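Local coordinates for protein induced by osmotic stress (Scheffersomyces stipitis, PDB 5YWN) that probably catalyses the NADPH-dependent asymmetric reduction of ketones such as haloketones, as a member of the dihydroflavonol-4-reductase subfamily, at residues S8-Y13 against Q17-V22; K43-D48 against D202-G207; K28-V33 against P72-F77; S188-V193 against L246-K251. The protein carries 1 engineered substitution. All blocks are in the same frame, centred on the assembly; numbering follows the deposited sequence.

Interaction 1 (S8-Y13 against Q17-V22). With NAP (NADP nicotinamide-adenine-dinucleotide phosphate), chain B.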
loop_
_atom_site.group_PDB
_atom_site.type_symbol
_atom_site.label_atom_id
_atom_site.label_comp_id
_atom_site.label_asym_id
_atom_site.label_seq_id
_atom_site.Cartn_x
_atom_site.Cartn_y
_atom_site.Cartn_z
ATOM N N SER A 8 1.049 -0.254 11.858
ATOM C CA SER A 8 0.153 -1.378 11.868
ATOM C C SER A 8 0.404 -2.335 10.693
ATOM O O SER A 8 0.824 -1.923 9.685
ATOM C CB SER A 8 -1.294 -0.935 11.929
ATOM O OG SER A 8 -1.744 -0.430 10.741
ATOM N N GLY A 9 0.124 -3.600 10.875
ATOM C CA GLY A 9 0.407 -4.590 9.862
ATOM C C GLY A 9 1.835 -4.644 9.367
ATOM O O GLY A 9 2.081 -4.547 8.225
ATOM N N ALA A 10 2.757 -4.777 10.283
ATOM C CA ALA A 10 4.158 -4.718 9.991
ATOM C C ALA A 10 4.719 -5.841 9.094
ATOM O O ALA A 10 5.754 -5.724 8.578
ATOM C CB ALA A 10 4.943 -4.634 11.259
ATOM N N THR A 11 4.022 -6.934 8.998
ATOM C CA THR A 11 4.380 -8.051 8.145
ATOM C C THR A 11 4.307 -7.812 6.632
ATOM O O THR A 11 4.916 -8.495 5.904
ATOM C CB THR A 11 3.613 -9.324 8.483
ATOM O OG1 THR A 11 2.244 -9.088 8.392
ATOM C CG2 THR A 11 3.940 -9.786 9.840
ATOM N N GLY A 12 3.492 -6.864 6.222
ATOM C CA GLY A 12 3.142 -6.635 4.847
ATOM C C GLY A 12 4.224 -6.042 3.959
ATOM O O GLY A 12 5.202 -5.591 4.439
ATOM N N TYR A 13 3.992 -6.120 2.663
ATOM C CA TYR A 13 4.920 -5.707 1.644
ATOM C C TYR A 13 5.224 -4.226 1.655
ATOM O O TYR A 13 6.324 -3.851 1.781
ATOM C CB TYR A 13 4.332 -6.111 0.290
ATOM C CG TYR A 13 4.894 -5.515 -1.000
ATOM C CD1 TYR A 13 6.209 -5.669 -1.371
ATOM C CD2 TYR A 13 4.075 -4.889 -1.882
ATOM C CE1 TYR A 13 6.668 -5.178 -2.575
ATOM C CE2 TYR A 13 4.525 -4.378 -3.048
ATOM C CZ TYR A 13 5.827 -4.525 -3.406
ATOM O OH TYR A 13 6.212 -4.017 -4.584
ATOM N N GLN A 17 8.736 -1.988 3.557
ATOM C CA GLN A 17 9.429 -0.933 2.899
ATOM C C GLN A 17 9.320 0.387 3.651
ATOM O O GLN A 17 10.242 1.065 3.758
ATOM C CB GLN A 17 8.999 -0.796 1.445
ATOM C CG GLN A 17 9.557 -1.851 0.499
ATOM C CD GLN A 17 11.009 -1.615 0.095
ATOM O OE1 GLN A 17 11.706 -0.945 0.722
ATOM N NE2 GLN A 17 11.406 -2.195 -0.951
ATOM N N ILE A 18 8.162 0.683 4.184
ATOM C CA ILE A 18 7.989 1.831 5.008
ATOM C C ILE A 18 8.912 1.723 6.229
ATOM O O ILE A 18 9.570 2.628 6.528
ATOM C CB ILE A 18 6.518 1.965 5.456
ATOM C CG1 ILE A 18 5.639 2.418 4.291
ATOM C CG2 ILE A 18 6.353 2.902 6.644
ATOM C CD1 ILE A 18 4.184 2.453 4.599
ATOM N N ILE A 19 8.932 0.579 6.872
ATOM C CA ILE A 19 9.728 0.369 8.040
ATOM C C ILE A 19 11.218 0.531 7.735
ATOM O O ILE A 19 11.859 1.216 8.391
ATOM C CB ILE A 19 9.428 -1.001 8.685
ATOM C CG1 ILE A 19 8.014 -1.035 9.282
ATOM C CG2 ILE A 19 10.472 -1.371 9.723
ATOM C CD1 ILE A 19 7.483 -2.373 9.614
ATOM N N ALA A 20 11.689 -0.063 6.659
ATOM C CA ALA A 20 13.074 0.057 6.261
ATOM C C ALA A 20 13.449 1.496 5.981
ATOM O O ALA A 20 14.487 1.906 6.350
ATOM C CB ALA A 20 13.377 -0.804 5.077
ATOM N N LEU A 21 12.588 2.238 5.324
ATOM C CA LEU A 21 12.841 3.614 5.127
ATOM C C LEU A 21 12.843 4.423 6.409
ATOM O O LEU A 21 13.710 5.168 6.629
ATOM C CB LEU A 21 11.865 4.208 4.156
ATOM C CG LEU A 21 11.954 5.718 3.971
ATOM C CD1 LEU A 21 13.289 6.119 3.435
ATOM C CD2 LEU A 21 10.841 6.284 3.118
ATOM N N VAL A 22 11.860 4.233 7.243
ATOM C CA VAL A 22 11.762 4.971 8.484
ATOM C C VAL A 22 12.959 4.694 9.423
ATOM O O VAL A 22 13.503 5.577 9.991
ATOM C CB VAL A 22 10.380 4.722 9.102
ATOM C CG1 VAL A 22 10.355 4.841 10.583
ATOM C CG2 VAL A 22 9.334 5.572 8.420
HETATM P PA NAP B . -0.370 -7.252 2.006
HETATM O O1A NAP B . 1.056 -7.406 1.534
HETATM O O2A NAP B . -1.267 -8.463 2.098
HETATM O O5B NAP B . -0.350 -6.529 3.444
HETATM C C5B NAP B . -1.464 -6.644 4.327
HETATM C C4B NAP B . -0.971 -6.775 5.763
HETATM O O4B NAP B . -1.998 -6.367 6.673
HETATM C C3B NAP B . -0.597 -8.211 6.096
HETATM O O3B NAP B . 0.787 -8.307 6.446
HETATM C C2B NAP B . -1.475 -8.620 7.263
HETATM O O2B NAP B . -0.681 -8.986 8.388
HETATM C C1B NAP B . -2.343 -7.413 7.586
HETATM N N9A NAP B . -3.778 -7.763 7.440
HETATM C C8A NAP B . -4.390 -8.102 6.289
HETATM N N7A NAP B . -5.705 -8.363 6.505
HETATM C C5A NAP B . -5.949 -8.191 7.817
HETATM C C6A NAP B . -7.124 -8.302 8.711
HETATM N N6A NAP B . -8.339 -8.661 8.230
HETATM N N1A NAP B . -6.943 -8.033 10.023
HETATM C C2A NAP B . -5.744 -7.674 10.523
HETATM N N3A NAP B . -4.640 -7.557 9.763
HETATM C C4A NAP B . -4.674 -7.795 8.430
HETATM O O3 NAP B . -1.094 -6.158 1.072
HETATM P PN NAP B . -0.255 -4.936 0.445
HETATM O O1N NAP B . -0.304 -5.051 -1.059
HETATM O O2N NAP B . 1.078 -4.864 1.153
HETATM O O5D NAP B . -1.125 -3.652 0.880
HETATM C C5D NAP B . -0.696 -2.818 1.955
HETATM C C4D NAP B . -1.720 -1.714 2.194
HETATM O O4D NAP B . -1.628 -0.725 1.163
HETATM C C3D NAP B . -3.142 -2.254 2.196
HETATM O O3D NAP B . -3.752 -2.068 3.477
HETATM C C2D NAP B . -3.890 -1.484 1.128
HETATM O O2D NAP B . -5.015 -0.799 1.689
HETATM C C1D NAP B . -2.896 -0.494 0.540
HETATM N N1N NAP B . -2.797 -0.680 -0.911
HETATM C C2N NAP B . -1.876 -1.515 -1.411
HETATM C C3N NAP B . -1.766 -1.707 -2.784
HETATM C C7N NAP B . -0.732 -2.642 -3.337
HETATM O O7N NAP B . -0.804 -2.992 -4.503
HETATM N N7N NAP B . 0.243 -3.069 -2.534
HETATM C C4N NAP B . -2.619 -1.024 -3.638
HETATM C C5N NAP B . -3.564 -0.166 -3.095
HETATM C C6N NAP B . -3.633 -0.011 -1.716
HETATM P P2B NAP B . -0.215 -10.513 8.596
HETATM O O1X NAP B . -0.034 -10.638 10.091
HETATM O O2X NAP B . -1.358 -11.323 8.036
HETATM O O3X NAP B . 1.067 -10.613 7.804
#
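Ile19 sets CG1 anti to its own carbonyl carbon (chi1 -68°) and keeps the chain extended at chi2 (165°). This carries CD1 off helix 13-24 to Ala10 in the loop before it. Ile19 CD1 meets Ala10 CB at 3.8 Å, the one apolar side-chain contact between 8-13 and 17-22. Gln17 bends at chi2 and lies alongside the Tyr13 carbonyl, with Gln17 CG 4.0 Å from Tyr13 O. Gln17 NE2 is hydrogen-bonded to Pro198 O. The Tyr13 side chain leaves the backbone away from the helix segment, but its ring turns back nearer to it. NAP O2N lies at the ring edge, near its plane. The hydroxyl of Tyr13 is hydrogen-bonded to Gly197 O.

A type I turn from Gly9 to Gly12 leads into the helix, with Gly12 at its N-cap. Tyr13 N gives a weak but straight bond to the adenosine-side phosphate oxygen NAP O1A, at 3.4 Å and 177°. Thr11 OG1 and the ribose hydroxyl NAP O3B form a hydrogen bond of 2.6 Å, and either could be the donor. Its placement is doubtful, because OG1 sits impossibly close to the 2'-phosphate. Arg34 and Lys38 also bind NADP.

This is the glycine-rich dinucleotide-binding loop of the Rossmann fold. Ile19 and Ala10 join loop and helix by apolar packing. The helix start faces the pyrophosphate, so its dipole would probably favour the negative charge there.

Interaction 2 (K43-D48 against D202-G207)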
loop_
_atom_site.group_PDB
_atom_site.type_symbol
_atom_site.label_atom_id
_atom_site.label_comp_id
_atom_site.label_asym_id
_atom_site.label_seq_id
_atom_site.Cartn_x
_atom_site.Cartn_y
_atom_site.Cartn_z
ATOM N N LYS A 43 11.691 -8.820 13.996
ATOM C CA LYS A 43 12.723 -8.381 14.879
ATOM C C LYS A 43 14.090 -8.884 14.461
ATOM O O LYS A 43 15.001 -8.135 14.480
ATOM C CB LYS A 43 12.417 -8.800 16.294
ATOM C CG LYS A 43 13.436 -8.375 17.312
ATOM C CD LYS A 43 13.305 -6.923 17.661
ATOM C CE LYS A 43 14.261 -6.547 18.748
ATOM N NZ LYS A 43 14.356 -5.109 18.967
ATOM N N LYS A 44 14.199 -10.121 14.024
ATOM C CA LYS A 44 15.454 -10.626 13.521
ATOM C C LYS A 44 15.937 -9.901 12.276
ATOM O O LYS A 44 17.083 -9.687 12.105
ATOM C CB LYS A 44 15.377 -12.116 13.229
ATOM C CG LYS A 44 15.027 -12.988 14.400
ATOM C CD LYS A 44 15.073 -14.466 14.075
ATOM C CE LYS A 44 13.773 -15.006 13.493
ATOM N NZ LYS A 44 12.595 -15.229 14.375
ATOM N N LEU A 45 15.029 -9.613 11.375
ATOM C CA LEU A 45 15.324 -8.839 10.189
ATOM C C LEU A 45 15.687 -7.385 10.415
ATOM O O LEU A 45 16.577 -6.902 9.826
ATOM C CB LEU A 45 14.196 -8.968 9.182
ATOM C CG LEU A 45 13.897 -10.376 8.714
ATOM C CD1 LEU A 45 12.614 -10.522 7.910
ATOM C CD2 LEU A 45 15.104 -10.985 8.020
ATOM N N TYR A 46 14.962 -6.705 11.269
ATOM C CA TYR A 46 15.133 -5.274 11.449
ATOM C C TYR A 46 15.994 -4.750 12.608
ATOM O O TYR A 46 16.347 -3.625 12.625
ATOM C CB TYR A 46 13.784 -4.587 11.381
ATOM C CG TYR A 46 13.192 -4.720 10.033
ATOM C CD1 TYR A 46 13.714 -4.038 8.972
ATOM C CD2 TYR A 46 12.185 -5.583 9.804
ATOM C CE1 TYR A 46 13.222 -4.186 7.718
ATOM C CE2 TYR A 46 11.676 -5.741 8.556
ATOM C CZ TYR A 46 12.214 -5.047 7.511
ATOM O OH TYR A 46 11.704 -5.214 6.285
ATOM N N GLY A 47 16.321 -5.589 13.559
ATOM C CA GLY A 47 17.221 -5.198 14.603
ATOM C C GLY A 47 16.670 -4.428 15.775
ATOM O O GLY A 47 15.521 -4.435 16.072
ATOM N N ASP A 48 17.568 -3.785 16.450
ATOM C CA ASP A 48 17.326 -3.232 17.757
ATOM C C ASP A 48 16.328 -2.082 17.847
ATOM O O ASP A 48 15.715 -1.898 18.843
ATOM C CB ASP A 48 18.635 -2.887 18.430
ATOM C CG ASP A 48 19.495 -4.101 18.693
ATOM O OD1 ASP A 48 19.017 -5.225 18.818
ATOM O OD2 ASP A 48 20.681 -3.911 18.760
ATOM N N ASP A 202 15.378 -9.669 1.305
ATOM C CA ASP A 202 15.544 -10.824 0.466
ATOM C C ASP A 202 14.930 -12.048 1.103
ATOM O O ASP A 202 14.355 -12.830 0.443
ATOM C CB ASP A 202 17.009 -11.076 0.205
ATOM C CG ASP A 202 17.627 -10.034 -0.672
ATOM O OD1 ASP A 202 16.888 -9.292 -1.310
ATOM O OD2 ASP A 202 18.837 -9.948 -0.699
ATOM N N GLU A 203 15.030 -12.129 2.403
ATOM C CA GLU A 203 14.538 -13.219 3.200
ATOM C C GLU A 203 13.031 -13.405 3.141
ATOM O O GLU A 203 12.545 -14.446 3.382
ATOM C CB GLU A 203 14.980 -13.026 4.646
ATOM C CG GLU A 203 16.454 -13.000 4.867
ATOM C CD GLU A 203 17.064 -11.628 4.812
ATOM O OE1 GLU A 203 16.533 -10.748 4.150
ATOM O OE2 GLU A 203 18.106 -11.431 5.409
ATOM N N GLU A 204 12.322 -12.345 2.828
ATOM C CA GLU A 204 10.914 -12.354 2.746
ATOM C C GLU A 204 10.401 -12.683 1.369
ATOM O O GLU A 204 9.247 -12.840 1.181
ATOM C CB GLU A 204 10.346 -11.030 3.259
ATOM C CG GLU A 204 10.567 -10.774 4.756
ATOM C CD GLU A 204 9.664 -11.594 5.661
ATOM O OE1 GLU A 204 10.129 -12.564 6.242
ATOM O OE2 GLU A 204 8.481 -11.298 5.763
ATOM N N VAL A 205 11.277 -12.805 0.418
ATOM C CA VAL A 205 10.870 -13.076 -0.929
ATOM C C VAL A 205 10.136 -14.415 -1.102
ATOM O O VAL A 205 9.097 -14.457 -1.711
ATOM C CB VAL A 205 12.090 -12.983 -1.862
ATOM C CG1 VAL A 205 11.802 -13.527 -3.230
ATOM C CG2 VAL A 205 12.567 -11.561 -1.945
ATOM N N LYS A 206 10.689 -15.480 -0.577
ATOM C CA LYS A 206 10.055 -16.746 -0.729
ATOM C C LYS A 206 8.649 -16.886 -0.064
ATOM O O LYS A 206 7.823 -17.644 -0.523
ATOM C CB LYS A 206 11.016 -17.872 -0.357
ATOM C CG LYS A 206 11.989 -18.262 -1.453
ATOM C CD LYS A 206 11.345 -18.189 -2.836
ATOM C CE LYS A 206 12.274 -18.492 -4.012
ATOM N NZ LYS A 206 13.496 -19.283 -3.696
ATOM N N GLY A 207 8.401 -16.168 1.008
ATOM C CA GLY A 207 7.211 -16.420 1.782
ATOM C C GLY A 207 5.749 -16.232 1.367
ATOM O O GLY A 207 4.980 -17.144 1.542
#
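Leu45 and Glu203 have CA atoms 8.3 Å apart, the nearest backbone approach between 43-48 and 202-207. Leu45 lies in the last turn of helix 36-46. The chain then leaves the helix at Gly47 with a positive phi of 83°. Residues 202-207 curl with helix-like phi and psi but do not form a regular helix.

Leu45 carries the contact with its two methyl branches. CD2 lies against the bent side chain of Glu203, 3.8 Å from Glu203 CD and 3.9 Å from Glu203 CB. These two side chains run antiparallel, alongside each other. CD1 goes to the other glutamate, 3.6 Å from Glu204 OE1 and 3.8 Å from Glu204 CG. No hydrogen bond joins the segments.

The Glu204 carboxylate is held from outside. Asn41 takes OE1, and Gln16 NE2 takes OE2. Gln16 OE1 is in turn hydrogen-bonded to Tyr46 OH, so one amide links the loop to the helix end. Lys43 NZ reaches forward to Gly47 O at 3.2 Å and is also bonded to Phe50 O.

The arrangement is a surface packing of a long loop on a helix of the Rossmann fold. The loop runs between strand 194-196 and helix 211-217, and the Glu204 side chain comes within about 6 Å of the Thr11 side chain at the NADP site.

Interaction 3 (K28-V33 against P72-F77)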
loop_
_atom_site.group_PDB
_atom_site.type_symbol
_atom_site.label_atom_id
_atom_site.label_comp_id
_atom_site.label_asym_id
_atom_site.label_seq_id
_atom_site.Cartn_x
_atom_site.Cartn_y
_atom_site.Cartn_z
ATOM N N LYS A 28 12.814 5.198 15.447
ATOM C CA LYS A 28 12.471 3.917 15.921
ATOM C C LYS A 28 11.093 3.509 15.408
ATOM O O LYS A 28 10.314 4.319 15.062
ATOM C CB LYS A 28 12.543 3.864 17.422
ATOM C CG LYS A 28 13.912 3.616 17.975
ATOM C CD LYS A 28 13.831 3.636 19.467
ATOM C CE LYS A 28 15.107 3.270 20.158
ATOM N NZ LYS A 28 15.793 4.449 20.707
ATOM N N VAL A 29 10.832 2.224 15.414
ATOM C CA VAL A 29 9.612 1.679 14.953
ATOM C C VAL A 29 8.974 0.713 15.927
ATOM O O VAL A 29 9.609 -0.058 16.507
ATOM C CB VAL A 29 9.794 1.005 13.553
ATOM C CG1 VAL A 29 8.614 0.175 13.157
ATOM C CG2 VAL A 29 10.108 2.030 12.505
ATOM N N VAL A 30 7.677 0.769 16.012
ATOM C CA VAL A 30 6.910 -0.245 16.667
ATOM C C VAL A 30 5.873 -0.771 15.720
ATOM O O VAL A 30 5.055 -0.046 15.264
ATOM C CB VAL A 30 6.222 0.338 17.913
ATOM C CG1 VAL A 30 5.472 -0.699 18.695
ATOM C CG2 VAL A 30 7.169 1.129 18.768
ATOM N N GLY A 31 5.910 -2.041 15.451
ATOM C CA GLY A 31 5.029 -2.662 14.520
ATOM C C GLY A 31 3.968 -3.533 15.130
ATOM O O GLY A 31 4.233 -4.205 16.049
ATOM N N SER A 32 2.758 -3.484 14.610
ATOM C CA SER A 32 1.732 -4.454 14.962
ATOM C C SER A 32 1.742 -5.723 14.091
ATOM O O SER A 32 1.873 -5.673 12.912
ATOM C CB SER A 32 0.329 -3.876 15.066
ATOM O OG SER A 32 -0.303 -3.741 13.871
ATOM N N VAL A 33 1.587 -6.842 14.736
ATOM C CA VAL A 33 1.550 -8.114 14.083
ATOM C C VAL A 33 0.443 -8.991 14.637
ATOM O O VAL A 33 0.074 -8.839 15.730
ATOM C CB VAL A 33 2.878 -8.847 14.215
ATOM C CG1 VAL A 33 3.995 -8.151 13.496
ATOM C CG2 VAL A 33 3.221 -9.144 15.651
ATOM N N PRO A 72 4.606 4.892 24.948
ATOM C CA PRO A 72 4.368 6.326 25.091
ATOM C C PRO A 72 5.351 7.161 24.289
ATOM O O PRO A 72 5.140 8.288 24.030
ATOM C CB PRO A 72 4.500 6.574 26.588
ATOM C CG PRO A 72 5.159 5.401 27.134
ATOM C CD PRO A 72 4.883 4.260 26.232
ATOM N N GLU A 73 6.436 6.543 23.910
ATOM C CA GLU A 73 7.403 7.172 23.053
ATOM C C GLU A 73 6.919 7.414 21.609
ATOM O O GLU A 73 7.469 8.189 20.929
ATOM C CB GLU A 73 8.742 6.450 23.103
ATOM C CG GLU A 73 8.784 5.169 22.311
ATOM C CD GLU A 73 8.256 3.972 23.085
ATOM O OE1 GLU A 73 7.810 4.164 24.202
ATOM O OE2 GLU A 73 8.329 2.849 22.535
ATOM N N VAL A 74 5.901 6.702 21.184
ATOM C CA VAL A 74 5.384 6.827 19.838
ATOM C C VAL A 74 4.631 8.149 19.672
ATOM O O VAL A 74 3.800 8.464 20.426
ATOM C CB VAL A 74 4.463 5.643 19.514
ATOM C CG1 VAL A 74 3.642 5.878 18.248
ATOM C CG2 VAL A 74 5.241 4.381 19.448
ATOM N N THR A 75 5.003 8.926 18.687
ATOM C CA THR A 75 4.282 10.120 18.321
ATOM C C THR A 75 3.678 10.164 16.887
ATOM O O THR A 75 3.107 11.108 16.526
ATOM C CB THR A 75 5.129 11.349 18.540
ATOM O OG1 THR A 75 6.175 11.353 17.622
ATOM C CG2 THR A 75 5.667 11.427 19.960
ATOM N N ILE A 76 3.916 9.129 16.112
ATOM C CA ILE A 76 3.413 8.936 14.759
ATOM C C ILE A 76 2.749 7.565 14.591
ATOM O O ILE A 76 3.276 6.593 15.020
ATOM C CB ILE A 76 4.538 9.065 13.707
ATOM C CG1 ILE A 76 5.410 10.274 13.979
ATOM C CG2 ILE A 76 3.996 9.037 12.303
ATOM C CD1 ILE A 76 4.796 11.581 13.594
ATOM N N PHE A 77 1.587 7.521 13.968
ATOM C CA PHE A 77 0.920 6.265 13.685
ATOM C C PHE A 77 0.657 6.109 12.201
ATOM O O PHE A 77 -0.030 6.880 11.637
ATOM C CB PHE A 77 -0.361 6.123 14.476
ATOM C CG PHE A 77 -0.905 4.725 14.557
ATOM C CD1 PHE A 77 -1.441 4.108 13.469
ATOM C CD2 PHE A 77 -0.866 4.030 15.744
ATOM C CE1 PHE A 77 -1.937 2.834 13.559
ATOM C CE2 PHE A 77 -1.336 2.748 15.840
ATOM C CZ PHE A 77 -1.883 2.154 14.749
#
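Val30 and Val74 touch through one methyl each. Val30 CG2 lies 3.8 Å from Val74 CG2, and the two side chains run obliquely to one another. In both valines CG1 is turned opposite the backbone N (chi1 -176° in Val30 and 167° in Val74), which leaves CG2 as the branch that meets its partner. Glu73 stands beside the pair, with OE2 4.3 Å from Val30 CG2. This is a loose contact of one carboxylate oxygen with a methyl and not a polar bond. Glu73 OE2 has its own partner in His71 ND1.

The backbones stay apart: Val30 CA and Val74 CA are 7.9 Å from each other, and no hydrogen bond crosses. Strand 4-7 lies between strands 28-33 and 74-79 in the sheet. Val30 pairs by backbone with Val5, and Phe6 touches the side chains of both Val30 and Val74. The rings of Phe6 and Phe77 meet with planes nearly parallel, about 10° apart. On the other side of strand 28-33, Val29 packs on helix 13-24. The carbonyl of Val74 is hydrogen-bonded to Gln116 NE2.

The contact joins two parallel strands of the Rossmann sheet across the strand between them, on the face turned away from helix 13-24. Its chemistry is apolar at the centre. The contact is non-directional and modest; strand 4-7, through Val5 and Phe6, sets the spacing of the two valines.

Interaction 4 (S188-V193 against L246-K251)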
loop_
_atom_site.group_PDB
_atom_site.type_symbol
_atom_site.label_atom_id
_atom_site.label_comp_id
_atom_site.label_asym_id
_atom_site.label_seq_id
_atom_site.Cartn_x
_atom_site.Cartn_y
_atom_site.Cartn_z
ATOM N N SER A 188 -3.491 12.448 7.460
ATOM C CA SER A 188 -3.260 12.461 6.051
ATOM C C SER A 188 -3.403 11.062 5.460
ATOM O O SER A 188 -3.294 10.128 6.157
ATOM C CB SER A 188 -1.920 13.094 5.750
ATOM O OG SER A 188 -0.877 12.357 6.241
ATOM N N THR A 189 -3.685 10.961 4.172
ATOM C CA THR A 189 -3.839 9.669 3.537
ATOM C C THR A 189 -2.917 9.525 2.369
ATOM O O THR A 189 -2.556 10.469 1.762
ATOM C CB THR A 189 -5.295 9.327 3.075
ATOM O OG1 THR A 189 -5.643 10.045 1.902
ATOM C CG2 THR A 189 -6.307 9.568 4.154
ATOM N N VAL A 190 -2.574 8.294 2.076
ATOM C CA VAL A 190 -1.864 7.934 0.879
ATOM C C VAL A 190 -2.712 6.971 0.032
ATOM O O VAL A 190 -3.150 5.978 0.499
ATOM C CB VAL A 190 -0.477 7.402 1.200
ATOM C CG1 VAL A 190 0.239 6.963 -0.039
ATOM C CG2 VAL A 190 0.317 8.419 1.962
ATOM N N ASN A 191 -2.919 7.314 -1.212
ATOM C CA ASN A 191 -3.843 6.627 -2.094
ATOM C C ASN A 191 -3.119 6.053 -3.340
ATOM O O ASN A 191 -3.026 6.650 -4.366
ATOM C CB ASN A 191 -5.015 7.532 -2.494
ATOM C CG ASN A 191 -5.804 8.032 -1.321
ATOM O OD1 ASN A 191 -5.310 8.688 -0.495
ATOM N ND2 ASN A 191 -7.038 7.682 -1.278
ATOM N N PRO A 192 -2.530 4.893 -3.174
ATOM C CA PRO A 192 -1.790 4.261 -4.261
ATOM C C PRO A 192 -2.613 3.464 -5.263
ATOM O O PRO A 192 -3.623 2.944 -4.962
ATOM C CB PRO A 192 -0.818 3.337 -3.549
ATOM C CG PRO A 192 -1.112 3.452 -2.161
ATOM C CD PRO A 192 -2.394 4.125 -1.961
ATOM N N VAL A 193 -2.042 3.351 -6.445
ATOM C CA VAL A 193 -2.413 2.409 -7.473
ATOM C C VAL A 193 -1.694 1.065 -7.262
ATOM O O VAL A 193 -1.222 0.813 -6.202
ATOM C CB VAL A 193 -2.182 2.978 -8.889
ATOM C CG1 VAL A 193 -2.955 4.248 -9.064
ATOM C CG2 VAL A 193 -0.714 3.184 -9.151
ATOM N N LEU A 246 6.417 8.848 4.428
ATOM C CA LEU A 246 7.309 9.703 5.149
ATOM C C LEU A 246 6.966 11.161 4.994
ATOM O O LEU A 246 6.808 11.835 5.953
ATOM C CB LEU A 246 8.723 9.489 4.711
ATOM C CG LEU A 246 9.778 10.195 5.499
ATOM C CD1 LEU A 246 9.857 9.573 6.859
ATOM C CD2 LEU A 246 11.107 10.111 4.797
ATOM N N ALA A 247 6.743 11.580 3.777
ATOM C CA ALA A 247 6.312 12.915 3.485
ATOM C C ALA A 247 4.997 13.190 4.209
ATOM O O ALA A 247 4.802 14.231 4.729
ATOM C CB ALA A 247 6.084 13.081 2.008
ATOM N N ALA A 248 4.144 12.212 4.250
ATOM C CA ALA A 248 2.808 12.361 4.755
ATOM C C ALA A 248 2.760 12.762 6.214
ATOM O O ALA A 248 1.835 13.361 6.610
ATOM C CB ALA A 248 1.981 11.126 4.523
ATOM N N PHE A 249 3.739 12.309 6.982
ATOM C CA PHE A 249 3.891 12.742 8.348
ATOM C C PHE A 249 4.924 13.821 8.673
ATOM O O PHE A 249 4.805 14.469 9.655
ATOM C CB PHE A 249 3.934 11.571 9.314
ATOM C CG PHE A 249 5.254 10.849 9.419
ATOM C CD1 PHE A 249 6.235 11.284 10.258
ATOM C CD2 PHE A 249 5.458 9.680 8.767
ATOM C CE1 PHE A 249 7.407 10.591 10.367
ATOM C CE2 PHE A 249 6.604 8.969 8.909
ATOM C CZ PHE A 249 7.580 9.417 9.704
ATOM N N GLU A 250 5.979 13.902 7.887
ATOM C CA GLU A 250 7.021 14.902 8.016
ATOM C C GLU A 250 6.682 16.310 7.607
ATOM O O GLU A 250 7.091 17.201 8.226
ATOM C CB GLU A 250 8.324 14.447 7.380
ATOM C CG GLU A 250 9.031 13.301 8.056
ATOM C CD GLU A 250 10.451 13.051 7.559
ATOM O OE1 GLU A 250 11.224 12.531 8.310
ATOM O OE2 GLU A 250 10.782 13.346 6.453
ATOM N N LYS A 251 5.969 16.476 6.510
ATOM C CA LYS A 251 5.699 17.779 5.924
ATOM C C LYS A 251 4.434 18.468 6.443
ATOM O O LYS A 251 3.403 17.896 6.491
ATOM C CB LYS A 251 5.615 17.699 4.401
ATOM C CG LYS A 251 6.813 17.114 3.723
ATOM C CD LYS A 251 6.650 17.098 2.234
ATOM C CE LYS A 251 7.869 16.599 1.494
ATOM N NZ LYS A 251 9.038 17.476 1.556
#
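Ser188 meets the flat peptide carbonyl of Ala248 from above its plane. The hydroxyl OG gives a hydrogen bond to Ala248 O of 2.9 Å, and the donor stands 44° out of the carbonyl plane. Arg119 NH2 is also bonded to this oxygen, so two donors grip it. The next flat group along the helix is the Phe249 ring. Leu246 O lies over one face, 3.8 Å above the plane and offset toward the rim, and the end of the Phe249 side chain leads away from strand 186-192. In the strand, the amide of Asn191 takes a bond from Thr189 OG1 to Asn191 OD1 of 2.8 Å, in the carbonyl plane at 147°. Asn191 ND2 is held in turn by Glu171.

Ser188 places OG between its backbone N and its carbonyl carbon (chi1 65°), the position that turns it to the helix. The same OG lies 3.6 Å from Ala248 CB. Val190, two residues on and on the same side of the strand, adds an apolar touch, with CG2 4.1 Å from Ala248 CB. Ala248 is thus met by a hydroxyl at its carbonyl and by both side chains at its methyl. Val121 of the adjacent strand 119-123 packs against all three residues.

The arrangement is that of a helix packed on a face of the parallel Rossmann sheet. Helix 238-250 leads on to strand 258-261 at the sheet edge. Strand 186-192 ends at Pro192, and Val193 follows; both line the NADP pocket.

How the interactions relate
All four contacts involve elements of the Rossmann-type fold: its parallel sheet, its flanking helices, and a loop that packs on one of them. Interaction 1 comes first along the chain. Helix 13-24 then leads into strand 28-33 of interaction 3. The segments of interaction 2 alternate in the chain with those of interactions 3 and 4. Interactions 1 and 3 have centres about 11 Å apart and touch directly, with Ala10 N 2.9 Å from Ser32 O. Interactions 3 and 4 meet where Ile76 CG2 packs on Phe249 CG at 3.6 Å. Interaction 2 lies at the surface, about 24 Å from interaction 4 between centres. Interaction 1 touches all three others, so the NADP-binding loop and its helix sit between the sheet, helix 36-46 and helix 238-250.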